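Long-range contacts in glucose-6-phosphate isomerase (Plasmodium falciparum, PDB 3QKI), which probably catalyses the interconversion of alpha-D-glucose 6-phosphate and beta-D-fructose 6-phosphate, an early step of glycolysis: residues Lys167-Ile172 against Leu244-Ser249; Gly180-Tyr185 against Val220-Asn225; Val440-Leu445 against Asn510-Leu515; Ser69-Ser74 against Ala361-Tyr366. All blocks are in the same frame, centred on the assembly; numbering follows the deposited sequence.

Contact 1: Lys167-Ile172 against Leu244-Ser249; sequences KNVICI and LVIIIS
Asn-168 and Leu-244 open a parallel strand pair: the amide N of Leu-244 donates to the carbonyl O of Asn-168 at 2.8 Å. Val-169 turns its side chain to the face it shares with Leu-244, Cys-171 and Ile-246. Its CG1 lies anti to the backbone N (chi1 -176°) and reaches forward along the sheet, where it meets CD1 of Ile-246 at 3.6 Å. The backbone of Ile-170 makes two bonds. Its N donates to the O of Leu-244, and its O accepts from the N of Ile-246 at 2.8 Å. Cys-171 is back on the face of Val-169, where its CB sits 4.3 Å from CD1 of Ile-248. Ile-172 has the most surface buried by the contact. Its N donates to the O of Ile-246 at 2.7 Å, and its O takes the N of Ile-248. On the face it shares with Ile-170, Val-245 and Ile-247, its CG1 stands beside its own backbone N (chi1 -48°). That turns CD1 back to CG1 of Val-245, 3.6 Å away. Helix 318-328 packs on the face of Val-169 and Ile-246, and helix 255-268 on that of Ile-172 and Val-245. Just past the pair lies Ser-249, a residue of the fructose 6-phosphate site. A parallel sheet with helices on both faces and the sugar phosphate bound at the C-terminal strand ends is typical of the SIS domains of phosphoglucose isomerases.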
loop_
_atom_site.group_PDB
_atom_site.type_symbol
_atom_site.label_atom_id
_atom_site.label_comp_id
_atom_site.label_asym_id
_atom_site.label_seq_id
_atom_site.Cartn_x
_atom_site.Cartn_y
_atom_site.Cartn_z
ATOM N N LYS A 167 -16.066 16.746 -18.451
ATOM C CA LYS A 167 -15.478 17.156 -17.156
ATOM C C LYS A 167 -14.876 15.962 -16.428
ATOM O O LYS A 167 -13.934 16.135 -15.668
ATOM C CB LYS A 167 -16.553 17.787 -16.244
ATOM N N ASN A 168 -15.446 14.757 -16.630
ATOM C CA ASN A 168 -15.029 13.538 -15.944
ATOM C C ASN A 168 -14.582 12.453 -16.895
ATOM O O ASN A 168 -15.077 12.358 -18.022
ATOM C CB ASN A 168 -16.173 12.999 -15.102
ATOM C CG ASN A 168 -16.944 14.062 -14.366
ATOM O OD1 ASN A 168 -16.360 14.970 -13.793
ATOM N ND2 ASN A 168 -18.268 13.985 -14.393
ATOM N N VAL A 169 -13.635 11.624 -16.422
ATOM C CA VAL A 169 -13.130 10.462 -17.139
ATOM C C VAL A 169 -13.124 9.267 -16.190
ATOM O O VAL A 169 -12.456 9.308 -15.152
ATOM C CB VAL A 169 -11.738 10.704 -17.775
ATOM C CG1 VAL A 169 -11.311 9.496 -18.583
ATOM C CG2 VAL A 169 -11.721 11.963 -18.648
ATOM N N ILE A 170 -13.906 8.242 -16.497
ATOM C CA ILE A 170 -13.881 6.998 -15.738
ATOM C C ILE A 170 -13.067 5.988 -16.562
ATOM O O ILE A 170 -13.488 5.621 -17.662
ATOM C CB ILE A 170 -15.279 6.434 -15.373
ATOM C CG1 ILE A 170 -16.135 7.470 -14.626
ATOM C CG2 ILE A 170 -15.143 5.098 -14.587
ATOM C CD1 ILE A 170 -17.541 6.974 -14.267
ATOM N N CYS A 171 -11.885 5.583 -16.058
ATOM C CA CYS A 171 -11.052 4.552 -16.697
ATOM C C CYS A 171 -11.421 3.218 -16.089
ATOM O O CYS A 171 -11.329 3.052 -14.871
ATOM C CB CYS A 171 -9.566 4.827 -16.532
ATOM S SG CYS A 171 -9.023 6.351 -17.305
ATOM N N ILE A 172 -11.860 2.277 -16.936
ATOM C CA ILE A 172 -12.257 0.949 -16.470
ATOM C C ILE A 172 -11.211 -0.028 -16.971
ATOM O O ILE A 172 -11.019 -0.165 -18.189
ATOM C CB ILE A 172 -13.680 0.562 -16.913
ATOM C CG1 ILE A 172 -14.713 1.697 -16.647
ATOM C CG2 ILE A 172 -14.104 -0.767 -16.259
ATOM C CD1 ILE A 172 -16.129 1.395 -17.147
ATOM N N LEU A 244 -16.919 10.963 -19.686
ATOM C CA LEU A 244 -16.328 10.131 -20.730
ATOM C C LEU A 244 -15.886 8.821 -20.041
ATOM O O LEU A 244 -15.292 8.860 -18.971
ATOM C CB LEU A 244 -15.130 10.821 -21.393
ATOM C CG LEU A 244 -14.502 10.052 -22.576
ATOM C CD1 LEU A 244 -15.422 10.025 -23.782
ATOM C CD2 LEU A 244 -13.158 10.604 -22.937
ATOM N N VAL A 245 -16.228 7.671 -20.624
ATOM C CA VAL A 245 -15.875 6.377 -20.086
ATOM C C VAL A 245 -14.856 5.699 -21.013
ATOM O O VAL A 245 -15.119 5.542 -22.210
ATOM C CB VAL A 245 -17.145 5.529 -19.871
ATOM C CG1 VAL A 245 -16.813 4.144 -19.351
ATOM C CG2 VAL A 245 -18.124 6.239 -18.929
ATOM N N ILE A 246 -13.701 5.316 -20.464
ATOM C CA ILE A 246 -12.639 4.622 -21.214
ATOM C C ILE A 246 -12.549 3.184 -20.716
ATOM O O ILE A 246 -12.239 2.977 -19.546
ATOM C CB ILE A 246 -11.271 5.345 -21.157
ATOM C CG1 ILE A 246 -11.405 6.831 -21.552
ATOM C CG2 ILE A 246 -10.197 4.602 -22.006
ATOM C CD1 ILE A 246 -10.102 7.661 -21.429
ATOM N N ILE A 247 -12.827 2.196 -21.604
ATOM C CA ILE A 247 -12.776 0.779 -21.266
ATOM C C ILE A 247 -11.464 0.201 -21.820
ATOM O O ILE A 247 -11.239 0.208 -23.037
ATOM C CB ILE A 247 -14.038 0.025 -21.754
ATOM C CG1 ILE A 247 -15.329 0.751 -21.275
ATOM C CG2 ILE A 247 -14.022 -1.417 -21.246
ATOM C CD1 ILE A 247 -16.543 0.515 -22.198
ATOM N N ILE A 248 -10.596 -0.271 -20.917
ATOM C CA ILE A 248 -9.268 -0.775 -21.265
ATOM C C ILE A 248 -9.185 -2.271 -21.065
ATOM O O ILE A 248 -9.225 -2.754 -19.927
ATOM C CB ILE A 248 -8.153 -0.013 -20.509
ATOM C CG1 ILE A 248 -8.286 1.522 -20.730
ATOM C CG2 ILE A 248 -6.767 -0.526 -21.011
ATOM C CD1 ILE A 248 -7.993 2.343 -19.608
ATOM N N SER A 249 -9.086 -3.010 -22.191
ATOM C CA SER A 249 -9.007 -4.479 -22.202
ATOM C C SER A 249 -8.588 -4.915 -23.586
ATOM O O SER A 249 -9.327 -4.668 -24.548
ATOM C CB SER A 249 -10.363 -5.111 -21.851
ATOM O OG SER A 249 -10.340 -6.508 -22.079
#

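Contact 2: Gly180-Tyr185 against Val220-Asn225; sequences GTEFVY and VRFLAN
Helix 180-185 runs roughly antiparallel to strand 220-223, at 154° between their directions and with the axes 10.0 Å apart, and side chains bridge the gap. Phe-222 is the main filler. One face of its ring takes CB of Glu-182, which lies 3.9 Å from the ring centroid and 15° off the normal, a CH-pi contact. The extended glutamate chain passes out beyond the CD1-CE1 rim of the ring, and its OE2 ends 3.6 Å from CD1 of Phe-222. Two other side chains meet the rim of this ring. CG2 of Thr-181 sits 3.7 Å from CE2 of Phe-222, and CD2 of Tyr-185 is 3.9 Å from CE1 of Phe-222. Tyr-185 has its CG anti to the backbone N (chi1 177°), which sends the ring across to the strand. There CB of Val-220 rests over one face, 3.6 Å from CZ of Tyr-185, offset toward the hydroxyl end. The tyrosine hydroxyl makes a weak hydrogen bond to the O of Phe-218. Strand 219-223 is an edge strand of the parallel sheet within this chain, bonded to strand 168-172. Helix 318-328 packs on Thr-181 and Tyr-185, while helices 228-235 and 255-268 pack on Leu-223.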
loop_
_atom_site.group_PDB
_atom_site.type_symbol
_atom_site.label_atom_id
_atom_site.label_comp_id
_atom_site.label_asym_id
_atom_site.label_seq_id
_atom_site.Cartn_x
_atom_site.Cartn_y
_atom_site.Cartn_z
ATOM N N GLY A 180 -0.127 1.732 -13.803
ATOM C CA GLY A 180 0.837 2.696 -14.322
ATOM C C GLY A 180 0.189 4.044 -14.560
ATOM O O GLY A 180 0.734 5.081 -14.168
ATOM N N THR A 181 -1.015 4.032 -15.160
ATOM C CA THR A 181 -1.761 5.260 -15.428
ATOM C C THR A 181 -2.029 6.034 -14.125
ATOM O O THR A 181 -1.766 7.234 -14.088
ATOM C CB THR A 181 -3.063 4.944 -16.171
ATOM O OG1 THR A 181 -2.757 4.084 -17.264
ATOM C CG2 THR A 181 -3.795 6.215 -16.658
ATOM N N GLU A 182 -2.545 5.350 -13.077
ATOM C CA GLU A 182 -2.850 6.014 -11.822
ATOM C C GLU A 182 -1.589 6.575 -11.154
ATOM O O GLU A 182 -1.627 7.691 -10.607
ATOM C CB GLU A 182 -3.678 5.128 -10.867
ATOM C CG GLU A 182 -4.043 5.903 -9.605
ATOM C CD GLU A 182 -5.162 5.316 -8.783
ATOM O OE1 GLU A 182 -5.241 4.073 -8.684
ATOM O OE2 GLU A 182 -5.952 6.104 -8.221
ATOM N N PHE A 183 -0.465 5.848 -11.260
ATOM C CA PHE A 183 0.809 6.340 -10.729
ATOM C C PHE A 183 1.099 7.703 -11.399
ATOM O O PHE A 183 1.294 8.687 -10.701
ATOM C CB PHE A 183 1.956 5.306 -10.952
ATOM C CG PHE A 183 3.314 5.876 -11.349
ATOM C CD1 PHE A 183 3.894 6.916 -10.628
ATOM C CD2 PHE A 183 3.995 5.387 -12.457
ATOM C CE1 PHE A 183 5.104 7.491 -11.044
ATOM C CE2 PHE A 183 5.234 5.924 -12.833
ATOM C CZ PHE A 183 5.775 6.972 -12.124
ATOM N N VAL A 184 1.110 7.751 -12.738
ATOM C CA VAL A 184 1.441 8.970 -13.503
ATOM C C VAL A 184 0.417 10.077 -13.282
ATOM O O VAL A 184 0.797 11.233 -13.135
ATOM C CB VAL A 184 1.707 8.700 -15.013
ATOM C CG1 VAL A 184 2.103 9.992 -15.749
ATOM C CG2 VAL A 184 2.788 7.638 -15.200
ATOM N N TYR A 185 -0.869 9.727 -13.230
ATOM C CA TYR A 185 -1.933 10.674 -13.008
ATOM C C TYR A 185 -1.746 11.427 -11.660
ATOM O O TYR A 185 -1.679 12.656 -11.627
ATOM C CB TYR A 185 -3.309 9.981 -13.091
ATOM C CG TYR A 185 -4.422 10.951 -12.788
ATOM C CD1 TYR A 185 -4.723 11.996 -13.667
ATOM C CD2 TYR A 185 -5.112 10.891 -11.577
ATOM C CE1 TYR A 185 -5.682 12.944 -13.354
ATOM C CE2 TYR A 185 -6.068 11.844 -11.250
ATOM C CZ TYR A 185 -6.360 12.858 -12.150
ATOM O OH TYR A 185 -7.354 13.743 -11.875
ATOM N N VAL A 220 -10.694 12.559 -12.998
ATOM C CA VAL A 220 -10.333 11.218 -13.447
ATOM C C VAL A 220 -10.521 10.216 -12.318
ATOM O O VAL A 220 -9.994 10.404 -11.226
ATOM C CB VAL A 220 -8.908 11.190 -14.050
ATOM C CG1 VAL A 220 -8.546 9.812 -14.586
ATOM C CG2 VAL A 220 -8.762 12.249 -15.139
ATOM N N ARG A 221 -11.291 9.161 -12.589
ATOM C CA ARG A 221 -11.555 8.069 -11.641
ATOM C C ARG A 221 -11.109 6.740 -12.257
ATOM O O ARG A 221 -11.194 6.558 -13.479
ATOM C CB ARG A 221 -13.060 8.014 -11.277
ATOM C CG ARG A 221 -13.617 9.354 -10.799
ATOM C CD ARG A 221 -13.815 9.393 -9.310
ATOM N NE ARG A 221 -14.336 10.680 -8.823
ATOM C CZ ARG A 221 -15.585 10.908 -8.433
ATOM N NH1 ARG A 221 -16.500 9.949 -8.505
ATOM N NH2 ARG A 221 -15.926 12.091 -7.942
ATOM N N PHE A 222 -10.612 5.813 -11.421
ATOM C CA PHE A 222 -10.166 4.479 -11.862
ATOM C C PHE A 222 -11.088 3.419 -11.274
ATOM O O PHE A 222 -11.172 3.283 -10.058
ATOM C CB PHE A 222 -8.701 4.231 -11.507
ATOM C CG PHE A 222 -7.767 5.193 -12.192
ATOM C CD1 PHE A 222 -7.360 6.367 -11.554
ATOM C CD2 PHE A 222 -7.298 4.935 -13.478
ATOM C CE1 PHE A 222 -6.535 7.282 -12.199
ATOM C CE2 PHE A 222 -6.475 5.858 -14.132
ATOM C CZ PHE A 222 -6.086 7.021 -13.483
ATOM N N LEU A 223 -11.843 2.730 -12.151
ATOM C CA LEU A 223 -12.764 1.695 -11.726
ATOM C C LEU A 223 -12.040 0.393 -12.034
ATOM O O LEU A 223 -11.984 -0.058 -13.189
ATOM C CB LEU A 223 -14.130 1.822 -12.436
ATOM C CG LEU A 223 -15.130 0.698 -12.188
ATOM C CD1 LEU A 223 -15.311 0.420 -10.692
ATOM C CD2 LEU A 223 -16.454 1.006 -12.859
ATOM N N ALA A 224 -11.406 -0.165 -10.987
ATOM C CA ALA A 224 -10.562 -1.342 -11.105
ATOM C C ALA A 224 -11.103 -2.584 -10.456
ATOM O O ALA A 224 -11.002 -3.655 -11.033
ATOM C CB ALA A 224 -9.170 -1.035 -10.587
ATOM N N ASN A 225 -11.701 -2.460 -9.280
ATOM C CA ASN A 225 -12.227 -3.625 -8.580
ATOM C C ASN A 225 -13.589 -4.066 -9.129
ATOM O O ASN A 225 -14.434 -3.220 -9.420
ATOM C CB ASN A 225 -12.343 -3.287 -7.070
ATOM C CG ASN A 225 -12.236 -4.462 -6.162
ATOM O OD1 ASN A 225 -12.696 -5.556 -6.476
ATOM N ND2 ASN A 225 -11.693 -4.240 -4.976
#

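Contact 3: Val440-Leu445 against Asn510-Leu515; sequences VIPVEL and NRPSTL
Val-440 has CG1 anti to its backbone N (chi1 175°), and this sets its two methyls on different parts of Arg-511 and Pro-512. CG2 lies over the centre of one face of the Arg-511 guanidinium, 3.7 Å from CZ. CG1 meets CD of Pro-512 at 3.8 Å. The arginine chain is extended from CG to NE, which carries its flat group out to the valine. The C-terminal end of helix 428-437 grips the guanidinium: NH2 bonds to the O of Ile-435, and NH1 to the O of Gly-438, just past the helix. The rings of Pro-442 and Pro-512 then lie side by side, with their CG atoms 4.1 Å apart. A water lies between the chains, within hydrogen-bonding distance of the O of Ile-441 and the O of Pro-512. Pro-512 O also accepts from the N of Val-443 at 3.2 Å, and the parallel pairing starts here. Thr-514 N donates to Val-443 O at 3.0 Å, and Leu-445 N to Thr-514 O at 2.9 Å. Val-443 CG2 presses on CB of Ser-513 at 3.5 Å, a tight fit. Further on, Leu-445 and Leu-515 point the same way, with CD1 of the first 3.5 Å from CD2 of the second. Glu-444 faces the other way, to a salt bridge with Arg-536 and a hydrogen bond with Tyr-533. The pair lies inside the mixed sheet, between strand 375-380 beside 443-448 and strand 64-70 beside 513-518. Helix 464-481 packs on Leu-445, Ser-513 and Leu-515.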
loop_
_atom_site.group_PDB
_atom_site.type_symbol
_atom_site.label_atom_id
_atom_site.label_comp_id
_atom_site.label_asym_id
_atom_site.label_seq_id
_atom_site.Cartn_x
_atom_site.Cartn_y
_atom_site.Cartn_z
ATOM N N VAL A 440 15.815 -6.797 8.616
ATOM C CA VAL A 440 16.488 -5.890 7.676
ATOM C C VAL A 440 15.718 -5.838 6.353
ATOM O O VAL A 440 15.432 -6.880 5.756
ATOM C CB VAL A 440 17.991 -6.228 7.462
ATOM C CG1 VAL A 440 18.624 -5.333 6.394
ATOM C CG2 VAL A 440 18.771 -6.107 8.760
ATOM N N ILE A 441 15.375 -4.610 5.920
ATOM C CA ILE A 441 14.617 -4.348 4.692
ATOM C C ILE A 441 15.331 -3.285 3.838
ATOM O O ILE A 441 15.261 -2.100 4.177
ATOM C CB ILE A 441 13.131 -3.960 4.986
ATOM C CG1 ILE A 441 12.387 -5.159 5.639
ATOM C CG2 ILE A 441 12.404 -3.529 3.683
ATOM C CD1 ILE A 441 11.667 -4.812 6.599
ATOM N N PRO A 442 15.986 -3.684 2.711
ATOM C CA PRO A 442 16.635 -2.685 1.837
ATOM C C PRO A 442 15.604 -1.666 1.353
ATOM O O PRO A 442 14.495 -2.039 0.980
ATOM C CB PRO A 442 17.159 -3.535 0.669
ATOM C CG PRO A 442 17.365 -4.889 1.288
ATOM C CD PRO A 442 16.189 -5.051 2.194
ATOM N N VAL A 443 15.947 -0.391 1.405
ATOM C CA VAL A 443 15.027 0.674 1.022
ATOM C C VAL A 443 15.516 1.401 -0.235
ATOM O O VAL A 443 16.722 1.486 -0.490
ATOM C CB VAL A 443 14.700 1.668 2.182
ATOM C CG1 VAL A 443 14.121 0.969 3.404
ATOM C CG2 VAL A 443 15.899 2.530 2.585
ATOM N N GLU A 444 14.561 1.943 -0.994
ATOM C CA GLU A 444 14.844 2.758 -2.168
ATOM C C GLU A 444 14.094 4.072 -1.912
ATOM O O GLU A 444 12.862 4.083 -1.861
ATOM C CB GLU A 444 14.404 2.045 -3.457
ATOM C CG GLU A 444 15.269 0.834 -3.756
ATOM C CD GLU A 444 14.893 -0.063 -4.925
ATOM O OE1 GLU A 444 14.212 0.412 -5.860
ATOM O OE2 GLU A 444 15.333 -1.236 -4.927
ATOM N N LEU A 445 14.859 5.129 -1.609
ATOM C CA LEU A 445 14.357 6.469 -1.292
ATOM C C LEU A 445 14.452 7.345 -2.524
ATOM O O LEU A 445 15.484 7.338 -3.217
ATOM C CB LEU A 445 15.119 7.108 -0.118
ATOM C CG LEU A 445 15.314 6.274 1.185
ATOM C CD1 LEU A 445 15.980 7.094 2.259
ATOM C CD2 LEU A 445 14.020 5.795 1.739
ATOM N N ASN A 510 24.056 -0.901 9.384
ATOM C CA ASN A 510 24.355 -1.761 8.220
ATOM C C ASN A 510 23.084 -2.143 7.445
ATOM O O ASN A 510 23.047 -3.193 6.805
ATOM C CB ASN A 510 25.152 -3.007 8.630
ATOM C CG ASN A 510 26.546 -2.687 9.072
ATOM O OD1 ASN A 510 27.182 -1.763 8.572
ATOM N ND2 ASN A 510 27.062 -3.477 9.985
ATOM N N ARG A 511 22.034 -1.283 7.535
ATOM C CA ARG A 511 20.758 -1.464 6.863
ATOM C C ARG A 511 20.857 -0.682 5.564
ATOM O O ARG A 511 21.117 0.520 5.584
ATOM C CB ARG A 511 19.588 -1.068 7.779
ATOM C CG ARG A 511 19.383 -2.172 8.831
ATOM C CD ARG A 511 18.675 -1.732 10.078
ATOM N NE ARG A 511 18.695 -2.818 11.067
ATOM C CZ ARG A 511 17.701 -3.668 11.277
ATOM N NH1 ARG A 511 17.834 -4.647 12.159
ATOM N NH2 ARG A 511 16.569 -3.561 10.587
ATOM N N PRO A 512 20.808 -1.383 4.418
ATOM C CA PRO A 512 21.116 -0.712 3.157
ATOM C C PRO A 512 20.032 0.180 2.576
ATOM O O PRO A 512 18.843 -0.040 2.808
ATOM C CB PRO A 512 21.485 -1.876 2.216
ATOM C CG PRO A 512 20.716 -3.020 2.725
ATOM C CD PRO A 512 20.567 -2.832 4.222
ATOM N N SER A 513 20.462 1.145 1.764
ATOM C CA SER A 513 19.582 2.071 1.057
ATOM C C SER A 513 20.162 2.577 -0.261
ATOM O O SER A 513 21.381 2.747 -0.407
ATOM C CB SER A 513 19.206 3.270 1.932
ATOM O OG SER A 513 20.311 4.113 2.158
ATOM N N THR A 514 19.259 2.875 -1.193
ATOM C CA THR A 514 19.590 3.530 -2.439
ATOM C C THR A 514 18.872 4.864 -2.398
ATOM O O THR A 514 17.696 4.915 -2.028
ATOM C CB THR A 514 19.144 2.697 -3.643
ATOM O OG1 THR A 514 19.833 1.448 -3.610
ATOM C CG2 THR A 514 19.418 3.414 -4.959
ATOM N N LEU A 515 19.571 5.942 -2.745
ATOM C CA LEU A 515 18.977 7.273 -2.835
ATOM C C LEU A 515 18.887 7.700 -4.290
ATOM O O LEU A 515 19.872 7.628 -5.025
ATOM C CB LEU A 515 19.763 8.328 -2.040
ATOM C CG LEU A 515 19.865 8.178 -0.528
ATOM C CD1 LEU A 515 20.721 9.293 0.047
ATOM C CD2 LEU A 515 18.530 8.316 0.126
HETATM O O HOH W 1 17.464 -0.826 5.179
#

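Contact 4: Ser69-Ser74 against Ala361-Tyr366; sequences SRQRYS and ALTSFY
Thr-363, Tyr-366 and Tyr-73 have the most surface buried here. Thr-363 and Tyr-366 stand one turn apart on helix 356-371 and both point toward the 69-74 segment. The hydroxyl of Tyr-73 donates to OG1 of Thr-363 at 2.7 Å, with OG1 near the plane of the ring, at its edge. OG1 also bonds to the O of Leu-359, in the preceding turn of the helix. The other branch of the threonine, CG2, meets the amide of Gln-71, 3.3 Å from CD. That amide is held by Asn-367, which bonds to OE1. Arg-72 is the centre of an inverse gamma turn, closed by Tyr-73 N and Gln-71 O at 2.9 Å. The turn leads from strand 64-70 of the mixed sheet to helix 75-87, with Ser-74 as the N-cap. The O of Arg-72 accepts from the hydroxyl of Tyr-366 at 2.7 Å, with the donor tilted 25° from the carbonyl plane. Tyr-366 reaches it because CG is anti to the backbone N (chi1 178°). CD1 of Tyr-73 lies over one face of the Tyr-366 ring, 3.7 Å from CE2, with the two ring planes at 58°. Leu-81 of helix 75-87 packs against both tyrosines, and helix 27-39 touches Tyr-366 through Ser-36 and Glu-39.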
loop_
_atom_site.group_PDB
_atom_site.type_symbol
_atom_site.label_atom_id
_atom_site.label_comp_id
_atom_site.label_asym_id
_atom_site.label_seq_id
_atom_site.Cartn_x
_atom_site.Cartn_y
_atom_site.Cartn_z
ATOM N N SER A 69 25.952 4.177 -2.383
ATOM C CA SER A 69 27.003 4.041 -1.370
ATOM C C SER A 69 26.593 3.370 -0.065
ATOM O O SER A 69 27.459 2.829 0.631
ATOM C CB SER A 69 27.700 5.378 -1.108
ATOM O OG SER A 69 26.786 6.291 -0.533
ATOM N N ARG A 70 25.294 3.385 0.280
ATOM C CA ARG A 70 24.845 2.728 1.496
ATOM C C ARG A 70 24.419 1.300 1.203
ATOM O O ARG A 70 23.444 0.820 1.758
ATOM C CB ARG A 70 23.759 3.536 2.235
ATOM C CG ARG A 70 24.237 4.906 2.672
ATOM C CD ARG A 70 23.063 5.802 2.970
ATOM N NE ARG A 70 23.477 7.186 3.072
ATOM C CZ ARG A 70 23.758 7.974 2.040
ATOM N NH1 ARG A 70 23.665 7.512 0.795
ATOM N NH2 ARG A 70 24.172 9.215 2.244
ATOM N N GLN A 71 25.157 0.626 0.321
ATOM C CA GLN A 71 24.975 -0.787 -0.006
ATOM C C GLN A 71 26.210 -1.517 0.496
ATOM O O GLN A 71 27.316 -0.966 0.483
ATOM C CB GLN A 71 24.743 -1.017 -1.522
ATOM C CG GLN A 71 23.457 -0.376 -2.045
ATOM C CD GLN A 71 22.187 -1.009 -1.520
ATOM O OE1 GLN A 71 22.146 -2.168 -1.099
ATOM N NE2 GLN A 71 21.116 -0.270 -1.569
ATOM N N ARG A 72 26.025 -2.744 0.945
ATOM C CA ARG A 72 27.080 -3.546 1.568
ATOM C C ARG A 72 28.098 -4.182 0.613
ATOM O O ARG A 72 28.283 -5.397 0.578
ATOM C CB ARG A 72 26.481 -4.542 2.586
ATOM C CG ARG A 72 25.603 -3.868 3.638
ATOM C CD ARG A 72 25.316 -4.787 4.798
ATOM N NE ARG A 72 26.513 -4.957 5.624
ATOM C CZ ARG A 72 26.627 -5.814 6.635
ATOM N NH1 ARG A 72 25.619 -6.605 6.959
ATOM N NH2 ARG A 72 27.756 -5.880 7.331
ATOM N N TYR A 73 28.777 -3.340 -0.145
ATOM C CA TYR A 73 29.832 -3.761 -1.051
ATOM C C TYR A 73 30.918 -2.730 -1.197
ATOM O O TYR A 73 30.654 -1.525 -1.170
ATOM C CB TYR A 73 29.313 -4.213 -2.456
ATOM C CG TYR A 73 28.233 -3.374 -3.127
ATOM C CD1 TYR A 73 27.056 -3.963 -3.592
ATOM C CD2 TYR A 73 28.457 -2.035 -3.445
ATOM C CE1 TYR A 73 26.083 -3.218 -4.248
ATOM C CE2 TYR A 73 27.486 -1.274 -4.086
ATOM C CZ TYR A 73 26.309 -1.877 -4.504
ATOM O OH TYR A 73 25.352 -1.150 -5.151
ATOM N N SER A 74 32.135 -3.217 -1.410
ATOM C CA SER A 74 33.285 -2.390 -1.744
ATOM C C SER A 74 33.186 -2.167 -3.271
ATOM O O SER A 74 32.365 -2.820 -3.938
ATOM C CB SER A 74 34.568 -3.143 -1.422
ATOM O OG SER A 74 34.722 -4.261 -2.283
ATOM N N ALA A 361 19.547 -3.148 -10.541
ATOM C CA ALA A 361 19.168 -4.575 -10.623
ATOM C C ALA A 361 20.233 -5.457 -9.959
ATOM O O ALA A 361 19.883 -6.374 -9.218
ATOM C CB ALA A 361 18.986 -4.987 -12.108
ATOM N N LEU A 362 21.535 -5.165 -10.187
ATOM C CA LEU A 362 22.636 -5.932 -9.567
ATOM C C LEU A 362 22.612 -5.823 -8.050
ATOM O O LEU A 362 22.836 -6.812 -7.366
ATOM C CB LEU A 362 24.006 -5.504 -10.110
ATOM C CG LEU A 362 24.351 -5.939 -11.553
ATOM C CD1 LEU A 362 25.575 -5.188 -12.051
ATOM C CD2 LEU A 362 24.609 -7.405 -11.626
ATOM N N THR A 363 22.301 -4.612 -7.533
ATOM C CA THR A 363 22.199 -4.328 -6.100
ATOM C C THR A 363 21.062 -5.156 -5.498
ATOM O O THR A 363 21.253 -5.797 -4.469
ATOM C CB THR A 363 22.004 -2.827 -5.894
ATOM O OG1 THR A 363 23.153 -2.137 -6.400
ATOM C CG2 THR A 363 21.781 -2.456 -4.458
ATOM N N SER A 364 19.887 -5.135 -6.145
ATOM C CA SER A 364 18.700 -5.875 -5.719
ATOM C C SER A 364 18.995 -7.390 -5.672
ATOM O O SER A 364 18.652 -8.054 -4.693
ATOM C CB SER A 364 17.559 -5.578 -6.677
ATOM O OG SER A 364 16.360 -6.260 -6.340
ATOM N N PHE A 365 19.625 -7.920 -6.731
ATOM C CA PHE A 365 20.027 -9.318 -6.881
ATOM C C PHE A 365 20.996 -9.710 -5.764
ATOM O O PHE A 365 20.833 -10.758 -5.149
ATOM C CB PHE A 365 20.672 -9.515 -8.277
ATOM C CG PHE A 365 21.292 -10.872 -8.510
ATOM C CD1 PHE A 365 20.499 -11.982 -8.777
ATOM C CD2 PHE A 365 22.675 -11.038 -8.467
ATOM C CE1 PHE A 365 21.079 -13.239 -9.001
ATOM C CE2 PHE A 365 23.252 -12.295 -8.658
ATOM C CZ PHE A 365 22.452 -13.390 -8.923
ATOM N N TYR A 366 22.013 -8.851 -5.507
ATOM C CA TYR A 366 23.023 -9.041 -4.473
ATOM C C TYR A 366 22.377 -9.139 -3.068
ATOM O O TYR A 366 22.612 -10.114 -2.354
ATOM C CB TYR A 366 24.005 -7.863 -4.546
ATOM C CG TYR A 366 25.106 -7.871 -3.513
ATOM C CD1 TYR A 366 26.213 -8.709 -3.649
ATOM C CD2 TYR A 366 25.100 -6.966 -2.455
ATOM C CE1 TYR A 366 27.250 -8.694 -2.722
ATOM C CE2 TYR A 366 26.136 -6.941 -1.516
ATOM C CZ TYR A 366 27.214 -7.801 -1.663
ATOM O OH TYR A 366 28.236 -7.771 -0.749
#

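Overall arrangement
From the N terminus, contact 4 opens first, at 69-74, and closes at 361-366, the longest loop of the four. Contact 1 is nested inside it, and contact 2 is nested inside contact 1. Contact 3 opens only after contact 4 has closed, so none cross. Contacts 1 and 2 meet on the parallel sheet, where strand 168-172 of the first lies beside strand 219-223 of the second; contact 2 ties helix 179-197 to it. Contacts 3 and 4 meet on the mixed sheet, where Ser-513 N and Arg-70 O are probably hydrogen-bonded. The centres of contacts 1 and 3 are about 38 Å apart, on opposite sides of the chain's centre. Contacts 2, 3 and 4 also touch the second subunit.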